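Local atomic coordinates of positive phenol-degradative gene regulator (Ralstonia sp. E2, PDB entry 5FRY), a protein that senses phenols through this N-terminal sensory domain and, as a transcription activator of the enhancer-binding ATPase family, probably switches on phenol-degradation genes. Residues Pro99-Ile104 and Ile155-Gly160; Thr84-Ser87 and Gly93-Glu96; Arg22-Met27 and Ser31-Glu36; Glu53-Leu58 and Gln141-Ala146. All coordinates share one frame; numbering follows the deposited sequence.

Contact 1 of 4, residues Pro99-Ile104 and Ile155-Gly160. With ERH (3,4-dimethylphenol), chain D.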
loop_
_atom_site.group_PDB
_atom_site.type_symbol
_atom_site.label_atom_id
_atom_site.label_comp_id
_atom_site.label_asym_id
_atom_site.label_seq_id
_atom_site.Cartn_x
_atom_site.Cartn_y
_atom_site.Cartn_z
ATOM N N PRO A 99 3.410 11.542 -13.719
ATOM C CA PRO A 99 4.692 10.834 -13.666
ATOM C C PRO A 99 5.544 11.186 -12.426
ATOM O O PRO A 99 6.158 10.276 -11.874
ATOM C CB PRO A 99 5.379 11.273 -14.962
ATOM C CG PRO A 99 4.239 11.516 -15.902
ATOM C CD PRO A 99 3.100 12.026 -15.080
ATOM N N CYS A 100 5.590 12.440 -12.042
ATOM C CA CYS A 100 6.312 12.876 -10.873
ATOM C C CYS A 100 5.733 12.229 -9.614
ATOM O O CYS A 100 6.442 11.613 -8.854
ATOM C CB CYS A 100 6.271 14.377 -10.748
ATOM S SG CYS A 100 7.307 15.350 -11.899
ATOM N N LEU A 101 4.441 12.358 -9.419
ATOM C CA LEU A 101 3.817 11.784 -8.246
ATOM C C LEU A 101 4.042 10.285 -8.178
ATOM O O LEU A 101 4.337 9.776 -7.143
ATOM C CB LEU A 101 2.356 12.144 -8.182
ATOM C CG LEU A 101 1.987 13.504 -7.652
ATOM C CD1 LEU A 101 0.609 13.972 -8.057
ATOM C CD2 LEU A 101 2.143 13.512 -6.154
ATOM N N HIS A 102 3.908 9.603 -9.311
ATOM C CA HIS A 102 4.133 8.163 -9.363
ATOM C C HIS A 102 5.525 7.808 -8.846
ATOM O O HIS A 102 5.711 6.787 -8.183
ATOM C CB HIS A 102 3.953 7.643 -10.790
ATOM C CG HIS A 102 3.149 6.383 -10.877
ATOM N ND1 HIS A 102 2.877 5.756 -12.073
ATOM C CD2 HIS A 102 2.558 5.635 -9.916
ATOM C CE1 HIS A 102 2.153 4.673 -11.846
ATOM N NE2 HIS A 102 1.946 4.577 -10.545
ATOM N N THR A 103 6.497 8.660 -9.154
ATOM C CA THR A 103 7.853 8.460 -8.729
ATOM C C THR A 103 8.012 8.720 -7.251
ATOM O O THR A 103 8.559 7.905 -6.563
ATOM C CB THR A 103 8.832 9.304 -9.549
ATOM O OG1 THR A 103 8.590 9.113 -10.923
ATOM C CG2 THR A 103 10.236 8.892 -9.300
ATOM N N ILE A 104 7.472 9.831 -6.767
ATOM C CA ILE A 104 7.571 10.179 -5.354
ATOM C C ILE A 104 7.012 9.067 -4.492
ATOM O O ILE A 104 7.514 8.801 -3.401
ATOM C CB ILE A 104 6.832 11.484 -5.030
ATOM C CG1 ILE A 104 7.578 12.672 -5.654
ATOM C CG2 ILE A 104 6.685 11.662 -3.513
ATOM C CD1 ILE A 104 6.778 13.983 -5.679
ATOM N N ILE A 155 -0.696 0.909 -14.451
ATOM C CA ILE A 155 -1.526 1.306 -15.610
ATOM C C ILE A 155 -2.827 1.996 -15.202
ATOM O O ILE A 155 -3.183 3.042 -15.749
ATOM C CB ILE A 155 -1.880 0.085 -16.490
ATOM C CG1 ILE A 155 -0.672 -0.323 -17.332
ATOM C CG2 ILE A 155 -3.096 0.392 -17.360
ATOM C CD1 ILE A 155 -0.258 0.730 -18.336
ATOM N N GLY A 156 -3.543 1.400 -14.246
ATOM C CA GLY A 156 -4.759 1.995 -13.723
ATOM C C GLY A 156 -4.526 3.435 -13.306
ATOM O O GLY A 156 -5.351 4.336 -13.558
ATOM N N TYR A 157 -3.378 3.648 -12.689
ATOM C CA TYR A 157 -2.988 4.952 -12.186
ATOM C C TYR A 157 -2.845 5.954 -13.329
ATOM O O TYR A 157 -3.411 7.065 -13.252
ATOM C CB TYR A 157 -1.700 4.840 -11.380
ATOM C CG TYR A 157 -1.213 6.168 -10.846
ATOM C CD1 TYR A 157 -0.651 7.124 -11.707
ATOM C CD2 TYR A 157 -1.351 6.490 -9.497
ATOM C CE1 TYR A 157 -0.223 8.344 -11.239
ATOM C CE2 TYR A 157 -0.911 7.709 -9.013
ATOM C CZ TYR A 157 -0.338 8.625 -9.892
ATOM O OH TYR A 157 0.123 9.842 -9.438
ATOM N N ALA A 158 -2.120 5.564 -14.384
ATOM C CA ALA A 158 -1.923 6.421 -15.560
ATOM C C ALA A 158 -3.253 6.797 -16.186
ATOM O O ALA A 158 -3.494 7.963 -16.522
ATOM C CB ALA A 158 -1.043 5.751 -16.598
ATOM N N THR A 159 -4.112 5.803 -16.355
ATOM C CA THR A 159 -5.445 6.005 -16.895
ATOM C C THR A 159 -6.252 7.000 -16.051
ATOM O O THR A 159 -6.810 7.990 -16.578
ATOM C CB THR A 159 -6.180 4.654 -16.990
ATOM O OG1 THR A 159 -5.426 3.777 -17.842
ATOM C CG2 THR A 159 -7.573 4.816 -17.537
ATOM N N GLY A 160 -6.279 6.755 -14.744
ATOM C CA GLY A 160 -7.129 7.494 -13.823
ATOM C C GLY A 160 -6.718 8.943 -13.743
ATOM O O GLY A 160 -7.558 9.834 -13.860
HETATM O O01 ERH D . 3.045 6.537 -14.098
HETATM C C02 ERH D . 2.193 8.389 -17.280
HETATM C C03 ERH D . 0.561 8.965 -15.507
HETATM C C04 ERH D . 1.099 9.086 -16.915
HETATM C C05 ERH D . 2.883 7.485 -16.282
HETATM C C06 ERH D . 1.175 8.160 -14.616
HETATM C C07 ERH D . 2.403 7.378 -15.027
HETATM C C08 ERH D . 2.733 8.509 -18.689
HETATM C C09 ERH D . -0.668 9.747 -15.096
#

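Contact 2 of 4, residues Thr84-Ser87 and Gly93-Glu96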
loop_
_atom_site.group_PDB
_atom_site.type_symbol
_atom_site.label_atom_id
_atom_site.label_comp_id
_atom_site.label_asym_id
_atom_site.label_seq_id
_atom_site.Cartn_x
_atom_site.Cartn_y
_atom_site.Cartn_z
ATOM N N THR A 84 -4.786 21.650 -8.113
ATOM C CA THR A 84 -4.650 22.727 -7.141
ATOM C C THR A 84 -3.514 23.658 -7.548
ATOM O O THR A 84 -3.695 24.872 -7.641
ATOM C CB THR A 84 -4.377 22.183 -5.727
ATOM O OG1 THR A 84 -3.401 21.137 -5.795
ATOM C CG2 THR A 84 -5.657 21.637 -5.110
ATOM N N MET A 85 -2.344 23.079 -7.796
ATOM C CA MET A 85 -1.187 23.841 -8.249
ATOM C C MET A 85 -1.175 23.909 -9.772
ATOM O O MET A 85 -0.485 23.133 -10.434
ATOM C CB MET A 85 0.108 23.209 -7.738
ATOM C CG MET A 85 0.290 21.754 -8.138
ATOM S SD MET A 85 1.169 20.793 -6.892
ATOM C CE MET A 85 -0.201 20.099 -5.971
ATOM N N ARG A 86 -1.948 24.840 -10.320
ATOM C CA ARG A 86 -2.094 24.970 -11.761
ATOM C C ARG A 86 -2.017 26.429 -12.209
ATOM O O ARG A 86 -2.323 26.754 -13.358
ATOM C CB ARG A 86 -3.422 24.344 -12.192
ATOM C CG ARG A 86 -3.670 24.333 -13.687
ATOM C CD ARG A 86 -4.679 23.267 -14.050
ATOM N NE ARG A 86 -5.376 23.565 -15.297
ATOM C CZ ARG A 86 -6.297 22.772 -15.835
ATOM N NH1 ARG A 86 -6.619 21.635 -15.227
ATOM N NH2 ARG A 86 -6.891 23.112 -16.974
ATOM N N SER A 87 -1.593 27.294 -11.289
ATOM C CA SER A 87 -1.535 28.741 -11.505
ATOM C C SER A 87 -1.076 29.149 -12.904
ATOM O O SER A 87 -1.864 29.665 -13.701
ATOM C CB SER A 87 -0.610 29.377 -10.462
ATOM O OG SER A 87 0.605 28.651 -10.352
ATOM N N GLY A 93 2.796 20.677 -18.238
ATOM C CA GLY A 93 3.234 20.818 -16.860
ATOM C C GLY A 93 2.257 20.137 -15.925
ATOM O O GLY A 93 2.654 19.507 -14.941
ATOM N N MET A 94 0.973 20.258 -16.247
ATOM C CA MET A 94 -0.076 19.589 -15.495
ATOM C C MET A 94 0.054 18.071 -15.607
ATOM O O MET A 94 0.051 17.353 -14.605
ATOM C CB MET A 94 -1.455 20.036 -15.989
ATOM C CG MET A 94 -1.711 21.522 -15.866
ATOM S SD MET A 94 -1.508 22.112 -14.168
ATOM C CE MET A 94 -2.499 20.916 -13.264
ATOM N N LEU A 95 0.142 17.596 -16.845
ATOM C CA LEU A 95 0.300 16.179 -17.132
ATOM C C LEU A 95 1.520 15.622 -16.413
ATOM O O LEU A 95 1.452 14.572 -15.767
ATOM C CB LEU A 95 0.419 15.965 -18.643
ATOM C CG LEU A 95 0.606 14.561 -19.219
ATOM C CD1 LEU A 95 2.041 14.057 -19.035
ATOM C CD2 LEU A 95 -0.385 13.585 -18.612
ATOM N N GLU A 96 2.625 16.360 -16.503
ATOM C CA GLU A 96 3.911 15.901 -15.996
ATOM C C GLU A 96 3.916 15.686 -14.486
ATOM O O GLU A 96 4.851 15.086 -13.945
ATOM C CB GLU A 96 5.020 16.893 -16.387
ATOM C CG GLU A 96 6.415 16.463 -15.920
ATOM C CD GLU A 96 7.544 17.299 -16.514
ATOM O OE1 GLU A 96 7.513 18.539 -16.364
ATOM O OE2 GLU A 96 8.465 16.711 -17.126
#

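Contact 3 of 4, residues Arg22-Met27 and Ser31-Glu36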
loop_
_atom_site.group_PDB
_atom_site.type_symbol
_atom_site.label_atom_id
_atom_site.label_comp_id
_atom_site.label_asym_id
_atom_site.label_seq_id
_atom_site.Cartn_x
_atom_site.Cartn_y
_atom_site.Cartn_z
ATOM N N ARG A 22 4.276 18.987 -0.576
ATOM C CA ARG A 22 2.919 18.555 -0.244
ATOM C C ARG A 22 2.918 17.213 0.478
ATOM O O ARG A 22 1.866 16.693 0.857
ATOM C CB ARG A 22 2.080 18.483 -1.509
ATOM C CG ARG A 22 2.028 19.814 -2.239
ATOM C CD ARG A 22 0.937 19.814 -3.269
ATOM N NE ARG A 22 0.224 21.088 -3.308
ATOM C CZ ARG A 22 -0.466 21.589 -2.288
ATOM N NH1 ARG A 22 -0.518 20.932 -1.128
ATOM N NH2 ARG A 22 -1.087 22.754 -2.426
ATOM N N LEU A 23 4.110 16.658 0.666
ATOM C CA LEU A 23 4.264 15.398 1.380
ATOM C C LEU A 23 4.658 15.710 2.813
ATOM O O LEU A 23 5.721 16.273 3.068
ATOM C CB LEU A 23 5.298 14.502 0.706
ATOM C CG LEU A 23 5.474 13.071 1.206
ATOM C CD1 LEU A 23 4.130 12.433 1.469
ATOM C CD2 LEU A 23 6.237 12.283 0.159
ATOM N N ARG A 24 3.770 15.372 3.739
ATOM C CA ARG A 24 3.954 15.708 5.138
ATOM C C ARG A 24 4.031 14.458 5.983
ATOM O O ARG A 24 3.051 13.727 6.121
ATOM C CB ARG A 24 2.815 16.598 5.645
ATOM C CG ARG A 24 3.020 17.048 7.106
ATOM C CD ARG A 24 1.798 17.753 7.677
ATOM N NE ARG A 24 1.038 16.887 8.576
ATOM C CZ ARG A 24 -0.159 16.379 8.297
ATOM N NH1 ARG A 24 -0.760 16.654 7.140
ATOM N NH2 ARG A 24 -0.764 15.595 9.182
ATOM N N PHE A 25 5.210 14.219 6.547
ATOM C CA PHE A 25 5.422 13.109 7.458
ATOM C C PHE A 25 5.230 13.548 8.892
ATOM O O PHE A 25 6.020 14.320 9.422
ATOM C CB PHE A 25 6.817 12.542 7.290
ATOM C CG PHE A 25 6.986 11.686 6.078
ATOM C CD1 PHE A 25 7.238 12.254 4.840
ATOM C CD2 PHE A 25 6.931 10.306 6.180
ATOM C CE1 PHE A 25 7.407 11.461 3.720
ATOM C CE2 PHE A 25 7.104 9.506 5.057
ATOM C CZ PHE A 25 7.341 10.081 3.833
ATOM N N ALA A 26 4.185 13.054 9.528
ATOM C CA ALA A 26 3.971 13.374 10.927
ATOM C C ALA A 26 4.205 12.124 11.750
ATOM O O ALA A 26 3.269 11.547 12.300
ATOM C CB ALA A 26 2.577 13.924 11.153
ATOM N N MET A 27 5.466 11.712 11.816
ATOM C CA MET A 27 5.865 10.505 12.536
ATOM C C MET A 27 5.419 10.524 13.997
ATOM O O MET A 27 5.172 9.471 14.587
ATOM C CB MET A 27 7.379 10.334 12.431
ATOM C CG MET A 27 7.972 9.260 13.291
ATOM S SD MET A 27 9.735 9.141 12.943
ATOM C CE MET A 27 10.277 10.819 13.305
ATOM N N SER A 31 0.977 9.337 11.019
ATOM C CA SER A 31 0.248 9.628 9.797
ATOM C C SER A 31 1.198 10.119 8.714
ATOM O O SER A 31 2.336 10.491 9.000
ATOM C CB SER A 31 -0.857 10.662 10.058
ATOM O OG SER A 31 -0.321 11.969 10.113
ATOM N N ILE A 32 0.721 10.052 7.468
ATOM C CA ILE A 32 1.413 10.582 6.309
ATOM C C ILE A 32 0.362 11.143 5.357
ATOM O O ILE A 32 -0.646 10.485 5.108
ATOM C CB ILE A 32 2.230 9.514 5.560
ATOM C CG1 ILE A 32 3.222 8.805 6.495
ATOM C CG2 ILE A 32 2.954 10.131 4.374
ATOM C CD1 ILE A 32 3.983 7.732 5.803
ATOM N N TRP A 33 0.588 12.340 4.832
ATOM C CA TRP A 33 -0.394 12.977 3.959
ATOM C C TRP A 33 0.277 13.463 2.697
ATOM O O TRP A 33 1.393 13.969 2.733
ATOM C CB TRP A 33 -1.097 14.142 4.668
ATOM C CG TRP A 33 -2.061 13.686 5.708
ATOM C CD1 TRP A 33 -1.763 13.223 6.956
ATOM C CD2 TRP A 33 -3.482 13.625 5.585
ATOM N NE1 TRP A 33 -2.918 12.891 7.624
ATOM C CE2 TRP A 33 -3.989 13.133 6.802
ATOM C CE3 TRP A 33 -4.380 13.954 4.566
ATOM C CZ2 TRP A 33 -5.351 12.942 7.023
ATOM C CZ3 TRP A 33 -5.731 13.768 4.784
ATOM C CH2 TRP A 33 -6.209 13.273 6.011
ATOM N N LEU A 34 -0.403 13.275 1.575
ATOM C CA LEU A 34 0.073 13.768 0.289
ATOM C C LEU A 34 -1.008 14.677 -0.236
ATOM O O LEU A 34 -2.076 14.211 -0.603
ATOM C CB LEU A 34 0.354 12.621 -0.676
ATOM C CG LEU A 34 0.720 12.974 -2.121
ATOM C CD1 LEU A 34 1.963 13.829 -2.168
ATOM C CD2 LEU A 34 0.935 11.704 -2.919
ATOM N N GLY A 35 -0.754 15.980 -0.220
ATOM C CA GLY A 35 -1.823 16.938 -0.434
ATOM C C GLY A 35 -2.849 16.676 0.651
ATOM O O GLY A 35 -2.501 16.628 1.817
ATOM N N GLU A 36 -4.101 16.430 0.283
ATOM C CA GLU A 36 -5.110 16.169 1.308
ATOM C C GLU A 36 -5.615 14.725 1.263
ATOM O O GLU A 36 -6.798 14.457 1.485
ATOM C CB GLU A 36 -6.261 17.158 1.157
ATOM C CG GLU A 36 -5.798 18.500 0.614
ATOM C CD GLU A 36 -5.221 19.473 1.652
ATOM O OE1 GLU A 36 -5.144 19.177 2.868
ATOM O OE2 GLU A 36 -4.832 20.584 1.224
#

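Contact 4 of 4, residues Glu53-Leu58 and Gln141-Ala146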
loop_
_atom_site.group_PDB
_atom_site.type_symbol
_atom_site.label_atom_id
_atom_site.label_comp_id
_atom_site.label_asym_id
_atom_site.label_seq_id
_atom_site.Cartn_x
_atom_site.Cartn_y
_atom_site.Cartn_z
ATOM N N GLU A 53 -2.511 -14.452 -3.586
ATOM C CA GLU A 53 -3.758 -15.029 -3.099
ATOM C C GLU A 53 -4.954 -14.656 -3.969
ATOM O O GLU A 53 -5.839 -15.482 -4.189
ATOM C CB GLU A 53 -4.021 -14.601 -1.650
ATOM C CG GLU A 53 -3.027 -15.174 -0.642
ATOM C CD GLU A 53 -3.616 -15.285 0.751
ATOM O OE1 GLU A 53 -4.744 -15.814 0.880
ATOM O OE2 GLU A 53 -2.962 -14.840 1.723
ATOM N N LEU A 54 -4.992 -13.420 -4.461
ATOM C CA LEU A 54 -6.100 -13.001 -5.308
ATOM C C LEU A 54 -6.080 -13.708 -6.661
ATOM O O LEU A 54 -7.134 -14.033 -7.201
ATOM C CB LEU A 54 -6.097 -11.482 -5.512
ATOM C CG LEU A 54 -6.521 -10.667 -4.296
ATOM C CD1 LEU A 54 -6.638 -9.215 -4.671
ATOM C CD2 LEU A 54 -7.830 -11.176 -3.699
ATOM N N VAL A 55 -4.895 -13.951 -7.209
ATOM C CA VAL A 55 -4.808 -14.648 -8.490
ATOM C C VAL A 55 -5.203 -16.104 -8.297
ATOM O O VAL A 55 -6.170 -16.587 -8.893
ATOM C CB VAL A 55 -3.395 -14.572 -9.104
ATOM C CG1 VAL A 55 -3.294 -15.475 -10.327
ATOM C CG2 VAL A 55 -3.040 -13.129 -9.461
ATOM N N ASP A 56 -4.451 -16.781 -7.432
ATOM C CA ASP A 56 -4.682 -18.176 -7.066
ATOM C C ASP A 56 -6.138 -18.523 -6.759
ATOM O O ASP A 56 -6.578 -19.639 -7.042
ATOM C CB ASP A 56 -3.813 -18.548 -5.856
ATOM C CG ASP A 56 -2.341 -18.686 -6.209
ATOM O OD1 ASP A 56 -2.036 -18.984 -7.386
ATOM O OD2 ASP A 56 -1.486 -18.502 -5.310
ATOM N N THR A 57 -6.897 -17.596 -6.179
ATOM C CA THR A 57 -8.284 -17.929 -5.845
ATOM C C THR A 57 -9.318 -17.246 -6.742
ATOM O O THR A 57 -10.426 -17.762 -6.911
ATOM C CB THR A 57 -8.619 -17.589 -4.377
ATOM O OG1 THR A 57 -7.781 -18.341 -3.495
ATOM C CG2 THR A 57 -10.084 -17.869 -4.071
ATOM N N LEU A 58 -8.976 -16.096 -7.312
ATOM C CA LEU A 58 -9.921 -15.383 -8.170
ATOM C C LEU A 58 -9.553 -15.512 -9.646
ATOM O O LEU A 58 -10.385 -15.270 -10.518
ATOM C CB LEU A 58 -9.997 -13.898 -7.796
ATOM C CG LEU A 58 -10.199 -13.467 -6.339
ATOM C CD1 LEU A 58 -10.023 -11.956 -6.194
ATOM C CD2 LEU A 58 -11.554 -13.895 -5.810
ATOM N N GLN A 141 8.653 -12.104 -8.995
ATOM C CA GLN A 141 9.089 -12.855 -7.829
ATOM C C GLN A 141 7.980 -13.743 -7.269
ATOM O O GLN A 141 8.257 -14.731 -6.597
ATOM C CB GLN A 141 9.602 -11.903 -6.756
ATOM C CG GLN A 141 10.878 -11.184 -7.169
ATOM C CD GLN A 141 11.517 -10.420 -6.026
ATOM O OE1 GLN A 141 10.840 -9.687 -5.300
ATOM N NE2 GLN A 141 12.829 -10.589 -5.857
ATOM N N MET A 142 6.728 -13.416 -7.572
ATOM C CA MET A 142 5.604 -14.216 -7.093
ATOM C C MET A 142 5.159 -15.309 -8.071
ATOM O O MET A 142 4.643 -16.345 -7.643
ATOM C CB MET A 142 4.402 -13.321 -6.768
ATOM C CG MET A 142 4.640 -12.275 -5.679
ATOM S SD MET A 142 5.237 -12.941 -4.111
ATOM C CE MET A 142 3.825 -13.895 -3.539
ATOM N N PHE A 143 5.355 -15.083 -9.370
ATOM C CA PHE A 143 4.791 -15.944 -10.412
ATOM C C PHE A 143 5.802 -16.335 -11.489
ATOM O O PHE A 143 5.492 -17.133 -12.369
ATOM C CB PHE A 143 3.605 -15.253 -11.118
ATOM C CG PHE A 143 2.427 -14.944 -10.224
ATOM C CD1 PHE A 143 1.520 -15.936 -9.870
ATOM C CD2 PHE A 143 2.208 -13.648 -9.768
ATOM C CE1 PHE A 143 0.424 -15.645 -9.058
ATOM C CE2 PHE A 143 1.128 -13.351 -8.956
ATOM C CZ PHE A 143 0.230 -14.348 -8.601
ATOM N N GLY A 144 6.994 -15.751 -11.442
ATOM C CA GLY A 144 7.937 -15.900 -12.536
ATOM C C GLY A 144 7.581 -14.948 -13.661
ATOM O O GLY A 144 6.683 -14.120 -13.510
ATOM N N VAL A 145 8.285 -15.052 -14.783
ATOM C CA VAL A 145 7.987 -14.226 -15.952
ATOM C C VAL A 145 6.562 -14.495 -16.442
ATOM O O VAL A 145 6.098 -15.635 -16.423
ATOM C CB VAL A 145 8.998 -14.479 -17.104
ATOM C CG1 VAL A 145 8.618 -13.681 -18.347
ATOM C CG2 VAL A 145 10.411 -14.136 -16.666
ATOM N N ALA A 146 5.863 -13.445 -16.873
ATOM C CA ALA A 146 4.466 -13.569 -17.293
ATOM C C ALA A 146 4.301 -13.515 -18.813
ATOM O O ALA A 146 5.117 -12.926 -19.520
ATOM C CB ALA A 146 3.614 -12.478 -16.635
#

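Contact 1 of 4, residues Pro99-Ile104 and Ile155-Gly160
Tyr157 lays its ring flat against the imidazole of His102. The ring centroids are 3.9 Å apart and the planes differ by 11°, a face-to-face stack. The two side chains run past each other in opposite directions. With chi1 at 179°, Tyr157 CG points away from the backbone N, and this carries the tyrosine ring from helix 152-166 to helix 97-104. From its base, Tyr157 CB and CG meet His102 NE2 at 3.7 Å and 3.5 Å. Along one edge, Tyr157 CD1 lies 3.6 Å from C06 of the bound dimethylphenol, near the tyrosine ring plane. Tyr157 CE1 sits near ligand C06 and His102 CG. On the other edge Tyr157 CD2, CE2 and CZ all lie near His102 CD2. The stack thus joins the activator-of-aromatic-catabolism region to the V4R domain and forms a wall of the buried phenol pocket, which Pro99 and Ala158 also line. Ala158 CA is 3.6 Å from ligand C03. The ligand hydroxyl O01 lies at the imidazole edge, modelled too close to define a bond. At the far end, Tyr157 OH touches Leu101 CB at 3.4 Å and hydrogen-bonds to Asp78 of helix 60-84.

Contact 2 of 4, residues Thr84-Ser87 and Gly93-Glu96
The sulfur of Met94 sits unusually close to the aliphatic part of Arg86, with Met94 SD only 3.1 Å from Arg86 CG. This is shorter than usual for sulfur and carbon, so the exact fit is doubtful. The contact spans the short connection between helix 60-84 and helix 91-95. Met85 is the centre of an inverse gamma turn, and a weak hydrogen bond joins Arg86 N to Thr84 O at 3.2 Å. This turn leads the chain out of the long helix and brings Arg86 beside Met94. The two side chains cross at about a right angle. The Arg86 chain is extended from CG to NE. The Met94 chain is bent at chi2 (-57°) and chi3 (-49°), which folds the thioether across the extended arginine chain. The touching is done by carbon and sulfur, and it covers part of an exposed arginine with a buried methionine. Met94 also packs on Leu165 of helix 152-166 and on His89. Its backbone O accepts a hydrogen bond from the hydroxyl of Tyr161, a residue of the phenol pocket. At the end of the methionine, Met94 CE comes to 3.3 Å from Arg86 CD, also short for two carbons.

Contact 3 of 4, residues Arg22-Met27 and Ser31-Glu36
Phe25, Ile32 and Leu23 make the apolar centre on one face of two paired strands. Ile32 lies alongside both partners and points the same way as they do. Its CD1 branch meets the phenyl ring, with Ile32 CD1 3.7 Å from Phe25 CE2, and its CG2 branch lies over one face of that ring, offset toward the rim. Ile32 CG2 also reaches Leu23 CD1 at 3.9 Å. The second subunit packs on this face: its Ile104 meets Ile32 and its Leu41 meets Leu23. The strands 23-26 and 31-34 form an antiparallel beta hairpin, which strand 37-43 extends to three strands. Leu23-Leu34 and Phe25-Ile32 are non-hydrogen-bonded pairs. Arg24-Trp33 and Ala26-Ser31 are hydrogen-bonded pairs. Arg24 N gives a nearly straight bond to Trp33 O (2.9 Å, 174°). The return bond runs from Trp33 N to Arg24 O at 3.1 Å. Ala26 N donates to Ser31 O at 3.2 Å, and the bond back from Ser31 N to Ala26 O is weak. On the other face Arg24 lies beside Trp33, the guanidinium and indole planes 23° apart. Arg24 NH2 comes to 3.4 Å from Trp33 CD1, and the same nitrogen has a long, weak ion pair with Glu29. Beyond the strands, Gly35 N donates to Arg22 O at 2.9 Å, and Arg22 NH1 lies 4.9 Å from Glu36 OE2, close but not paired.

Contact 4 of 4, residues Glu53-Leu58 and Gln141-Ala146
Val55 and Phe143 approach each other from opposite directions and meet at the end of the phenyl ring. Each residue points its side chain at the other segment. The ring leads with CZ, and the valine receives it with its branch point and both methyls. Phe143 CZ is 3.6 Å from Val55 CG2 and 3.7 Å from Val55 CB. The neighbouring ring atom, Phe143 CE1, lies 3.9 Å from Val55 CG1. Both methyls lie on the same side of the ring plane, and CG2 approaches CZ obliquely, neither over the face nor at the edge. A chi1 of 172° turns Val55 CG1 away from its own backbone N and presents both branches to the phenylalanine. The contact is apolar and lies at the surface. It ties helix 44-58 to the end of helix 134-143, and so joins the activator-of-aromatic-catabolism region to the V4R domain. Gly144 follows with positive phi (80°), where the chain leaves the helical conformation. Asp56, one residue beyond Val55, comes to the edge of the same ring. Asp56 OD1 is 4.5 Å from Phe143 CE1 and near the ring plane, where a carboxylate would face the slightly positive ring hydrogens; the attraction can only be slight at this distance. The phenyl ring also meets the His139 ring, their planes at about 30°, and touches Arg51. Val55 packs on Ala63 of helix 60-84 as well. Helix 44-58 also faces the second subunit: Leu54 and Leu58 each meet their own counterparts there, and Glu53 OE2 makes a salt bridge to Arg69 NE of that subunit.

In the fold
From the N terminus, contact 3 comes first and closes the short hairpin 22-36. Contact 4 opens next at 53-58 and does not close until 141-146. Within that long span, contact 2 closes the turn between helices 60-84 and 91-95. Contact 1 then opens at 99-104 and closes at 155-160, so it crosses contact 4. Both crossing contacts join the activator-of-aromatic-catabolism region to the V4R domain, one at the phenol pocket and one at the surface. The hairpin packs on helix 97-104 through Leu23 with Ile104 and Leu34 with Leu101. Contacts 1, 3 and 4 also touch the second subunit. Contacts 2 and 4 lie on opposite sides of the chain's centre.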